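Local coordinates for protein glycoside hydrolase family 12 (Spirochaeta thermophila, PDB 5LU3) that probably acts as a calcium-binding cellulase, of which this chain is the family 64 carbohydrate-binding module, at residues Glu5-Phe10 with Thr22-Thr27; Arg33-Trp38 with Arg53-His58. All coordinates share one frame; numbering follows the deposited sequence. Where two conformers were deposited one is given.

Contact 1. Residues Glu5-Phe10 with Thr22-Thr27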
ATOM      1  N   GLU A   5       9.142  -8.536  -1.819  1.00 13.69           N
ATOM      2  CA  GLU A   5       8.276  -8.378  -2.976  1.00 13.91           C
ATOM      3  C   GLU A   5       6.965  -9.122  -2.795  1.00 14.04           C
ATOM      4  O   GLU A   5       6.918 -10.223  -2.263  1.00 16.08           O
ATOM      5  CB  GLU A   5       8.992  -8.789  -4.273  1.00 16.67           C
ATOM      6  CG  GLU A   5       8.206  -8.362  -5.508  1.00 17.27           C
ATOM      7  CD  GLU A   5       8.979  -8.388  -6.801  1.00 19.71           C
ATOM      8  OE1 GLU A   5      10.160  -8.784  -6.803  1.00 24.14           O
ATOM      9  OE2 GLU A   5       8.420  -7.988  -7.850  1.00 20.34           O
ATOM     10  N   MET A   6       5.891  -8.471  -3.212  1.00 12.37           N
ATOM     11  CA  MET A   6       4.584  -9.088  -3.271  1.00 13.24           C
ATOM     12  C   MET A   6       3.844  -8.686  -4.534  1.00 13.14           C
ATOM     13  O   MET A   6       4.296  -7.811  -5.297  1.00 13.48           O
ATOM     14  CB  MET A   6       3.798  -8.807  -2.003  1.00 14.66           C
ATOM     15  CG  MET A   6       3.557  -7.345  -1.705  1.00 16.19           C
ATOM     16  SD  MET A   6       2.345  -6.500  -2.778  1.00 15.46           S
ATOM     17  CE  MET A   6       2.427  -4.881  -2.002  1.00 16.46           C
ATOM     18  N   ASP A   7       2.719  -9.375  -4.752  1.00 13.91           N
ATOM     19  CA  ASP A   7       1.880  -9.205  -5.914  1.00 16.14           C
ATOM     20  C   ASP A   7       0.513  -8.715  -5.445  1.00 14.42           C
ATOM     21  O   ASP A   7       0.042  -9.101  -4.372  1.00 13.84           O
ATOM     22  CB  ASP A   7       1.688 -10.552  -6.655  1.00 20.02           C
ATOM     23  CG  ASP A   7       3.010 -11.182  -7.072  1.00 27.18           C
ATOM     24  OD1 ASP A   7       3.865 -10.430  -7.604  1.00 29.76           O
ATOM     25  OD2 ASP A   7       3.196 -12.412  -6.869  1.00 34.64           O
ATOM     26  N   LEU A   8      -0.123  -7.903  -6.275  1.00 13.63           N
ATOM     27  CA  LEU A   8      -1.499  -7.483  -6.013  1.00 12.26           C
ATOM     28  C   LEU A   8      -2.493  -8.508  -6.529  1.00 12.34           C
ATOM     29  O   LEU A   8      -2.193  -9.221  -7.519  1.00 14.49           O
ATOM     30  CB  LEU A   8      -1.770  -6.106  -6.617  1.00 13.99           C
ATOM     31  CG  LEU A   8      -1.508  -4.924  -5.679  1.00 18.02           C
ATOM     32  CD1 LEU A   8      -0.219  -4.912  -4.960  1.00 19.92           C
ATOM     33  CD2 LEU A   8      -1.708  -3.617  -6.429  1.00 18.43           C
ATOM     34  N   PRO A   9      -3.684  -8.608  -5.923  1.00 10.73           N
ATOM     35  CA  PRO A   9      -4.100  -7.843  -4.759  1.00 10.90           C
ATOM     36  C   PRO A   9      -3.381  -8.308  -3.503  1.00 10.30           C
ATOM     37  O   PRO A   9      -2.961  -9.458  -3.423  1.00 10.73           O
ATOM     38  CB  PRO A   9      -5.591  -8.151  -4.661  1.00 11.52           C
ATOM     39  CG  PRO A   9      -5.729  -9.478  -5.300  1.00 11.61           C
ATOM     40  CD  PRO A   9      -4.728  -9.518  -6.385  1.00 11.85           C
ATOM     41  N   PHE A  10      -3.250  -7.390  -2.545  1.00 10.60           N
ATOM     42  CA  PHE A  10      -2.493  -7.641  -1.349  1.00 11.00           C
ATOM     43  C   PHE A  10      -3.203  -7.024  -0.163  1.00 11.74           C
ATOM     44  O   PHE A  10      -3.675  -5.896  -0.246  1.00 13.48           O
ATOM     45  CB  PHE A  10      -1.085  -7.044  -1.462  1.00 11.73           C
ATOM     46  CG  PHE A  10      -0.256  -7.236  -0.226  1.00 13.01           C
ATOM     47  CD1 PHE A  10       0.364  -8.446   0.017  1.00 14.52           C
ATOM     48  CD2 PHE A  10      -0.077  -6.199   0.691  1.00 13.78           C
ATOM     49  CE1 PHE A  10       1.141  -8.617   1.171  1.00 16.19           C
ATOM     50  CE2 PHE A  10       0.707  -6.377   1.818  1.00 15.38           C
ATOM     51  CZ  PHE A  10       1.300  -7.575   2.059  1.00 16.65           C
ATOM     52  N   THR A  22       6.345  -3.772  -4.754  1.00 10.09           N
ATOM     53  CA  THR A  22       5.613  -4.354  -5.855  1.00 10.85           C
ATOM     54  C   THR A  22       5.807  -3.516  -7.083  1.00  9.82           C
ATOM     55  O   THR A  22       6.018  -2.316  -6.995  1.00  9.72           O
ATOM     56  CB  THR A  22       4.103  -4.493  -5.514  1.00 10.88           C
ATOM     57  OG1 THR A  22       3.416  -5.181  -6.547  1.00 12.97           O
ATOM     58  CG2 THR A  22       3.436  -3.151  -5.268  1.00 11.21           C
ATOM     59  N   ASP A  23       5.667  -4.139  -8.243  1.00 10.97           N
ATOM     60  CA  ASP A  23       5.588  -3.385  -9.484  1.00 11.98           C
ATOM     61  C   ASP A  23       4.184  -3.458 -10.098  1.00 11.13           C
ATOM     62  O   ASP A  23       4.047  -3.188 -11.292  1.00 12.94           O
ATOM     63  CB  ASP A  23       6.681  -3.779 -10.480  1.00 13.60           C
ATOM     64  CG  ASP A  23       6.531  -5.174 -11.017  1.00 15.73           C
ATOM     65  OD1 ASP A  23       5.685  -5.919 -10.520  1.00 17.97           O
ATOM     66  OD2 ASP A  23       7.274  -5.542 -11.973  1.00 23.23           O
ATOM     67  N   ASP A  24       3.159  -3.794  -9.290  1.00 11.31           N
ATOM     68  CA  ASP A  24       1.837  -4.158  -9.833  1.00 12.35           C
ATOM     69  C   ASP A  24       0.811  -3.024  -9.768  1.00 11.60           C
ATOM     70  O   ASP A  24      -0.343  -3.252 -10.141  1.00 14.67           O
ATOM     71  CB  ASP A  24       1.255  -5.351  -9.052  1.00 13.85           C
ATOM     72  CG  ASP A  24       1.883  -6.634  -9.345  1.00 17.69           C
ATOM     73  OD1 ASP A  24       2.612  -6.777 -10.336  1.00 20.90           O
ATOM     74  OD2 ASP A  24       1.584  -7.619  -8.586  1.00 25.50           O
ATOM     75  N   PHE A  25       1.180  -1.840  -9.262  1.00 10.13           N
ATOM     76  CA  PHE A  25       0.180  -0.769  -9.192  1.00 10.34           C
ATOM     77  C   PHE A  25      -0.299  -0.338 -10.572  1.00 10.48           C
ATOM     78  O   PHE A  25       0.470  -0.313 -11.529  1.00 12.11           O
ATOM     79  CB  PHE A  25       0.712   0.493  -8.501  1.00 10.01           C
ATOM     80  CG  PHE A  25       0.657   0.487  -7.001  1.00  9.63           C
ATOM     81  CD1 PHE A  25       0.749  -0.656  -6.246  1.00 10.47           C
ATOM     82  CD2 PHE A  25       0.476   1.692  -6.336  1.00  9.91           C
ATOM     83  CE1 PHE A  25       0.690  -0.609  -4.851  1.00 10.38           C
ATOM     84  CE2 PHE A  25       0.414   1.758  -4.956  1.00 10.04           C
ATOM     85  CZ  PHE A  25       0.544   0.611  -4.211  1.00 10.35           C
ATOM     86  N   SER A  26      -1.556   0.079 -10.643  1.00  9.70           N
ATOM     87  CA  SER A  26      -2.074   0.698 -11.858  1.00 10.61           C
ATOM     88  C   SER A  26      -1.301   1.999 -12.147  1.00 12.28           C
ATOM     89  O   SER A  26      -1.093   2.815 -11.238  1.00 12.97           O
ATOM     90  CB  SER A  26      -3.560   1.035 -11.699  1.00 12.32           C
ATOM     91  OG  SER A  26      -4.080   1.440 -12.963  1.00 15.69           O
ATOM     92  N   THR A  27      -0.879   2.169 -13.389  1.00 13.93           N
ATOM     93  CA  THR A  27      -0.344   3.430 -13.874  1.00 16.89           C
ATOM     94  C   THR A  27      -1.256   4.128 -14.852  1.00 19.07           C
ATOM     95  O   THR A  27      -0.866   5.122 -15.450  1.00 26.08           O
ATOM     96  CB  THR A  27       1.013   3.208 -14.545  1.00 18.03           C
ATOM     97  OG1 THR A  27       0.860   2.322 -15.656  1.00 22.29           O
ATOM     98  CG2 THR A  27       2.010   2.631 -13.565  1.00 19.63           C
TER
HETATM   99  O   HOH W   1       5.751  -7.226  -7.736  1.00 17.79           O

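Contact 2. Residues Arg33-Trp38 with Arg53-His58. With 2NV (3,6,9,12,15-pentaoxaoctadecan-17-amine), chain B; FMT (formic acid), chain F.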
ATOM      1  N   ARG A  33      -8.960   0.732  -8.691  0.60  9.84           N
ATOM      2  CA  ARG A  33      -7.735   0.075  -8.217  0.60 10.19           C
ATOM      3  C   ARG A  33      -7.106   1.014  -7.221  0.60  9.25           C
ATOM      4  O   ARG A  33      -6.663   2.093  -7.592  0.60  9.67           O
ATOM      5  CB  ARG A  33      -6.824  -0.245  -9.400  0.60 10.54           C
ATOM      6  CG  ARG A  33      -7.383  -1.413 -10.202  0.60 12.64           C
ATOM      7  CD  ARG A  33      -6.387  -1.911 -11.238  0.60 14.72           C
ATOM      8  NE  ARG A  33      -5.189  -2.404 -10.586  0.60 17.25           N
ATOM      9  CZ  ARG A  33      -4.010  -2.669 -11.132  0.60 18.08           C
ATOM     10  NH1 ARG A  33      -3.762  -2.551 -12.452  0.60 20.80           N
ATOM     11  NH2 ARG A  33      -3.078  -3.103 -10.300  0.60 15.29           N
ATOM     12  N   TYR A  34      -7.126   0.621  -5.948  1.00  9.11           N
ATOM     13  CA  TYR A  34      -6.860   1.542  -4.834  1.00  9.14           C
ATOM     14  C   TYR A  34      -6.022   0.900  -3.757  1.00  8.69           C
ATOM     15  O   TYR A  34      -5.715  -0.298  -3.787  1.00  8.80           O
ATOM     16  CB  TYR A  34      -8.219   2.061  -4.271  1.00  9.50           C
ATOM     17  CG  TYR A  34      -8.973   0.984  -3.536  1.00  9.38           C
ATOM     18  CD1 TYR A  34      -9.824   0.125  -4.198  1.00 10.44           C
ATOM     19  CD2 TYR A  34      -8.813   0.799  -2.168  1.00 10.18           C
ATOM     20  CE1 TYR A  34     -10.437  -0.913  -3.535  1.00 10.79           C
ATOM     21  CE2 TYR A  34      -9.444  -0.217  -1.508  1.00 10.32           C
ATOM     22  CZ  TYR A  34     -10.249  -1.071  -2.194  1.00 10.86           C
ATOM     23  OH  TYR A  34     -10.873  -2.079  -1.504  1.00 13.12           O
ATOM     24  N   VAL A  35      -5.623   1.771  -2.840  1.00  8.22           N
ATOM     25  CA  VAL A  35      -4.986   1.420  -1.564  1.00  8.79           C
ATOM     26  C   VAL A  35      -5.830   2.053  -0.466  1.00  8.11           C
ATOM     27  O   VAL A  35      -6.254   3.219  -0.588  1.00  8.71           O
ATOM     28  CB  VAL A  35      -3.550   1.999  -1.494  1.00 10.06           C
ATOM     29  CG1 VAL A  35      -2.893   1.689  -0.151  1.00 10.92           C
ATOM     30  CG2 VAL A  35      -2.679   1.438  -2.613  1.00 10.86           C
ATOM     31  N   ASN A  36      -6.110   1.302   0.598  1.00  8.26           N
ATOM     32  CA  ASN A  36      -6.776   1.874   1.762  1.00  8.95           C
ATOM     33  C   ASN A  36      -6.257   1.206   3.019  1.00  9.28           C
ATOM     34  O   ASN A  36      -5.722   0.100   2.973  1.00  9.86           O
ATOM     35  CB  ASN A  36      -8.318   1.717   1.613  1.00  9.53           C
ATOM     36  CG  ASN A  36      -9.097   2.634   2.520  1.00 12.05           C
ATOM     37  OD1 ASN A  36      -8.579   3.647   3.008  1.00 12.61           O
ATOM     38  ND2 ASN A  36     -10.342   2.294   2.750  1.00 12.82           N
ATOM     39  N   SER A  37      -6.376   1.904   4.137  1.00  9.26           N
ATOM     40  CA  SER A  37      -5.884   1.412   5.398  1.00 10.11           C
ATOM     41  C   SER A  37      -6.683   2.034   6.516  1.00 10.28           C
ATOM     42  O   SER A  37      -7.318   3.072   6.357  1.00 11.75           O
ATOM     43  CB  SER A  37      -4.389   1.693   5.539  1.00 10.44           C
ATOM     44  OG  SER A  37      -4.099   3.084   5.399  1.00 10.63           O
ATOM     45  N   TRP A  38      -6.584   1.391   7.651  1.00 11.78           N
ATOM     46  CA  TRP A  38      -7.139   1.912   8.898  1.00 12.74           C
ATOM     47  C   TRP A  38      -6.350   1.406  10.092  1.00 11.85           C
ATOM     48  O   TRP A  38      -5.742   0.334  10.063  1.00 11.79           O
ATOM     49  CB  TRP A  38      -8.620   1.613   9.054  1.00 13.26           C
ATOM     50  CG  TRP A  38      -9.027   0.229   8.826  1.00 14.05           C
ATOM     51  CD1 TRP A  38      -9.056  -0.780   9.730  1.00 16.05           C
ATOM     52  CD2 TRP A  38      -9.562  -0.305   7.613  1.00 14.10           C
ATOM     53  NE1 TRP A  38      -9.561  -1.917   9.165  1.00 16.57           N
ATOM     54  CE2 TRP A  38      -9.897  -1.656   7.863  1.00 14.74           C
ATOM     55  CE3 TRP A  38      -9.774   0.219   6.332  1.00 15.55           C
ATOM     56  CZ2 TRP A  38     -10.449  -2.476   6.887  1.00 15.47           C
ATOM     57  CZ3 TRP A  38     -10.303  -0.591   5.371  1.00 17.88           C
ATOM     58  CH2 TRP A  38     -10.646  -1.932   5.654  1.00 16.64           C
ATOM     59  N   ARG A  53      -5.591   6.543   4.753  1.00 12.16           N
ATOM     60  CA  ARG A  53      -6.247   7.316   3.706  1.00 12.24           C
ATOM     61  C   ARG A  53      -6.437   6.461   2.467  1.00 11.28           C
ATOM     62  O   ARG A  53      -5.593   5.659   2.115  1.00 13.75           O
ATOM     63  CB  ARG A  53      -5.424   8.556   3.356  1.00 15.12           C
ATOM     64  CG  ARG A  53      -5.286   9.515   4.517  1.00 16.80           C
ATOM     65  CD  ARG A  53      -4.408  10.716   4.193  1.00 19.07           C
ATOM     66  NE  ARG A  53      -4.302  11.573   5.366  1.00 19.72           N
ATOM     67  CZ  ARG A  53      -5.049  12.642   5.642  1.00 19.34           C
ATOM     68  NH1 ARG A  53      -5.941  13.124   4.788  1.00 24.73           N
ATOM     69  NH2 ARG A  53      -4.835  13.293   6.777  1.00 20.26           N
ATOM     70  N   TRP A  54      -7.550   6.689   1.782  1.00 10.24           N
ATOM     71  CA  TRP A  54      -7.851   6.028   0.536  1.00  9.19           C
ATOM     72  C   TRP A  54      -7.169   6.781  -0.604  1.00  9.57           C
ATOM     73  O   TRP A  54      -7.287   8.016  -0.715  1.00 11.80           O
ATOM     74  CB  TRP A  54      -9.358   6.027   0.324  1.00 10.45           C
ATOM     75  CG  TRP A  54      -9.863   5.192  -0.818  1.00 10.52           C
ATOM     76  CD1 TRP A  54     -10.519   4.013  -0.705  1.00 11.71           C
ATOM     77  CD2 TRP A  54      -9.884   5.521  -2.227  1.00  9.97           C
ATOM     78  NE1 TRP A  54     -10.899   3.549  -1.938  1.00 11.77           N
ATOM     79  CE2 TRP A  54     -10.527   4.458  -2.893  1.00 10.82           C
ATOM     80  CE3 TRP A  54      -9.426   6.599  -2.986  1.00 10.26           C
ATOM     81  CZ2 TRP A  54     -10.720   4.436  -4.275  1.00 10.89           C
ATOM     82  CZ3 TRP A  54      -9.622   6.563  -4.381  1.00 11.24           C
ATOM     83  CH2 TRP A  54     -10.265   5.489  -5.006  1.00 11.20           C
ATOM     84  N   VAL A  55      -6.463   6.038  -1.448  1.00  9.07           N
ATOM     85  CA  VAL A  55      -5.833   6.609  -2.632  1.00  9.65           C
ATOM     86  C   VAL A  55      -5.892   5.610  -3.780  1.00  8.95           C
ATOM     87  O   VAL A  55      -5.778   4.413  -3.573  1.00 10.34           O
ATOM     88  CB  VAL A  55      -4.351   6.995  -2.308  1.00 10.40           C
ATOM     89  CG1 VAL A  55      -3.500   5.801  -1.918  1.00 11.43           C
ATOM     90  CG2 VAL A  55      -3.674   7.737  -3.434  1.00 12.85           C
ATOM     91  N   ALA A  56      -6.105   6.098  -4.994  1.00  8.71           N
ATOM     92  CA  ALA A  56      -6.059   5.222  -6.138  1.00  9.65           C
ATOM     93  C   ALA A  56      -4.610   4.906  -6.430  1.00  9.49           C
ATOM     94  O   ALA A  56      -3.723   5.760  -6.273  1.00  9.73           O
ATOM     95  CB  ALA A  56      -6.741   5.850  -7.333  1.00  9.99           C
ATOM     96  N   GLN A  57      -4.345   3.688  -6.879  1.00  8.29           N
ATOM     97  CA  GLN A  57      -2.981   3.314  -7.225  1.00  8.79           C
ATOM     98  C   GLN A  57      -2.329   4.258  -8.223  1.00  8.38           C
ATOM     99  O   GLN A  57      -1.148   4.592  -8.078  1.00  9.31           O
ATOM    100  CB  GLN A  57      -2.964   1.892  -7.750  1.00  9.16           C
ATOM    101  CG  GLN A  57      -3.290   0.838  -6.685  1.00  8.62           C
ATOM    102  CD  GLN A  57      -3.643  -0.502  -7.276  1.00 10.06           C
ATOM    103  OE1 GLN A  57      -3.190  -0.849  -8.377  1.00 10.09           O
ATOM    104  NE2 GLN A  57      -4.454  -1.260  -6.568  1.00 10.44           N
ATOM    105  N   HIS A  58      -3.106   4.722  -9.214  1.00  8.95           N
ATOM    106  CA  HIS A  58      -2.574   5.605 -10.243  1.00 10.32           C
ATOM    107  C   HIS A  58      -2.221   6.974  -9.713  1.00 10.28           C
ATOM    108  O   HIS A  58      -1.544   7.738 -10.408  1.00 12.76           O
ATOM    109  CB  HIS A  58      -3.555   5.725 -11.429  1.00 11.29           C
ATOM    110  CG  HIS A  58      -4.744   6.557 -11.150  1.00 11.59           C
ATOM    111  ND1 HIS A  58      -5.979   6.041 -10.825  1.00 11.51           N
ATOM    112  CD2 HIS A  58      -4.886   7.898 -11.132  1.00 13.65           C
ATOM    113  CE1 HIS A  58      -6.829   7.031 -10.615  1.00 13.61           C
ATOM    114  NE2 HIS A  58      -6.175   8.170 -10.752  1.00 15.18           N
TER
HETATM  115  N1  2NV B 101     -19.323   3.838  -7.047  1.00 34.09           N
HETATM  116  C2  2NV B 101     -19.161   3.918  -5.607  1.00 34.29           C
HETATM  117  C3  2NV B 101     -17.675   3.691  -5.342  1.00 29.39           C
HETATM  118  O4  2NV B 101     -17.418   3.197  -4.063  1.00 34.17           O
HETATM  119  C5  2NV B 101     -16.070   3.307  -3.616  1.00 25.41           C
HETATM  120  C6  2NV B 101     -15.663   4.783  -3.458  1.00 19.53           C
HETATM  121  O7  2NV B 101     -14.293   4.847  -3.213  1.00 26.35           O
HETATM  122  C8  2NV B 101     -13.775   6.146  -3.117  1.00 24.48           C
HETATM  123  C9  2NV B 101     -14.049   6.618  -1.720  1.00 19.90           C
HETATM  124  O10 2NV B 101     -13.216   5.991  -0.824  1.00 27.68           O
HETATM  125  C11 2NV B 101     -12.968   6.804   0.320  1.00 24.66           C
HETATM  126  C12 2NV B 101     -14.220   6.724   1.157  1.00 22.13           C
HETATM  127  O13 2NV B 101     -14.324   7.600   2.226  1.00 30.90           O
HETATM  128  C14 2NV B 101     -15.613   7.637   2.835  1.00 27.26           C
HETATM  129  C15 2NV B 101     -16.540   8.424   1.912  1.00 25.04           C
HETATM  130  O16 2NV B 101     -17.856   8.592   2.395  1.00 45.31           O
HETATM  131  C17 2NV B 101     -18.709   9.315   1.534  1.00 47.41           C
HETATM  132  C18 2NV B 101     -18.607  10.821   1.814  1.00 44.96           C
HETATM  133  C2A 2NV B 101     -19.632   5.324  -5.202  1.00 38.81           C
HETATM  134  C   FMT F 105      -5.314  -4.970  -8.390  1.00 14.71           C
HETATM  135  O1  FMT F 105      -5.287  -3.686  -8.106  1.00 20.22           O
HETATM  136  O2  FMT F 105      -5.441  -5.981  -7.515  1.00 23.44           O
HETATM  137  O   HOH W   2      -5.484   3.313  -9.957  1.00 10.70           O
HETATM  138  O   HOH W   3      -3.777   3.851   2.854  1.00 12.01           O

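Contact 1. Residues Glu5-Phe10 with Thr22-Thr27
The ring of F25 meets L8 through a methyl group, CD2 of L8 reaching CD1 of F25 obliquely at 3.9 Å; the same ring stacks on W68. F10 carries CG of M6 over one face, offset toward the rim. The carboxylates of D7 and D24 have planes 30° apart, and OD1 of D7 lies 3.8 Å from OD2 of D24, a like-charge approach. D24 divides its two oxygens: OD1 binds the metal, as does OD1 of D23, while OD2 accepts from N of L8 at 2.9 Å through its anti lone pair (157°). T22 bonds both across the contact and within its own segment. Its OG1, trans to the backbone N (chi1 -174°), donates to O of M6 at 3.0 Å, tilted out of the carbonyl plane, and accepts from N of D24 at 3.1 Å in an ST turn. A water also donates to O of M6, linking it to N of D23 and to OE2 of E5, which Y67 holds as well. CG2 of T22 is 3.8 Å from CE of M6. With a valine here, N of D24 would probably lose its acceptor and O of M6 a donor, leaving the turn less firmly held. Two loops of the module, one with a cis peptide before P9, thus meet at a calcium site bound by D23 and D24, with D7, another calcium-binding residue, beside it.

Contact 2. Residues Arg33-Trp38 with Arg53-His58
O of R53 and OG of S37 are joined by a water. W54 comes next, its indole standing between protein and ligand: CB of Y34 lies on one side, near the rim at CZ2, and O10 of the bound polyether over the other face, 3.3 Å from CD1 of W54 and also toward the rim; ND2 of N36 sits in plane at the edge. The Y34 ring runs nearly parallel to the five-membered ring of W54 (10°, centroids 4.8 Å apart) but is slid aside. V55 forms the hydrogen-bonded antiparallel pair with V35, N of V35 giving to O of V55 at 2.7 Å and N of V55 returning to O of V35 at 3.0 Å. A56 faces Y34 as a non-hydrogen-bonded pair. Q57 then turns into a 3-10 segment, its N donating to O of R33 at 2.9 Å. Its side chain carries NE2 to O of Y34 at 3.2 Å (175°), the oxygen in the plane of the Q57 amide, though NE2 stands above the Y34 carbonyl plane. NE2 also reaches O1 of a formic acid molecule, probably from the crystallisation liquor, which NE of R33 grips in one of two deposited conformers; NH2 of R33 bonds to O of D24, and OE1 of Q57 accepts from the backbone N of S26. Strand 55-56 thus closes the edge of an antiparallel sheet, and the polyether over W54 is consistent with the flat aromatic surface by which type A modules bind polysaccharide.

Overall arrangement
From the N terminus the chain passes strand 4-5, and contact 1 then closes a loop containing strands 10-13 and 16-22, bringing the turn after strand 16-22 back beside residues 5-10. Because 4-5 and 16-22 belong to the five-stranded sheet and 10-13 to the four-stranded one, this closure sits where the chain changes sheets. Contact 2 follows in series, neither nesting in nor crossing the first. Its loop sends strands 42-45 and 48-49 into the five-stranded sheet before 55-56 returns alongside 33-40. The contact centres are 12 Å apart, yet they join directly: NH2 of R33 probably hydrogen-bonds to O of D24, and OE1 of Q57 to N of S26, coupling the calcium-binding loop to the sheet edge.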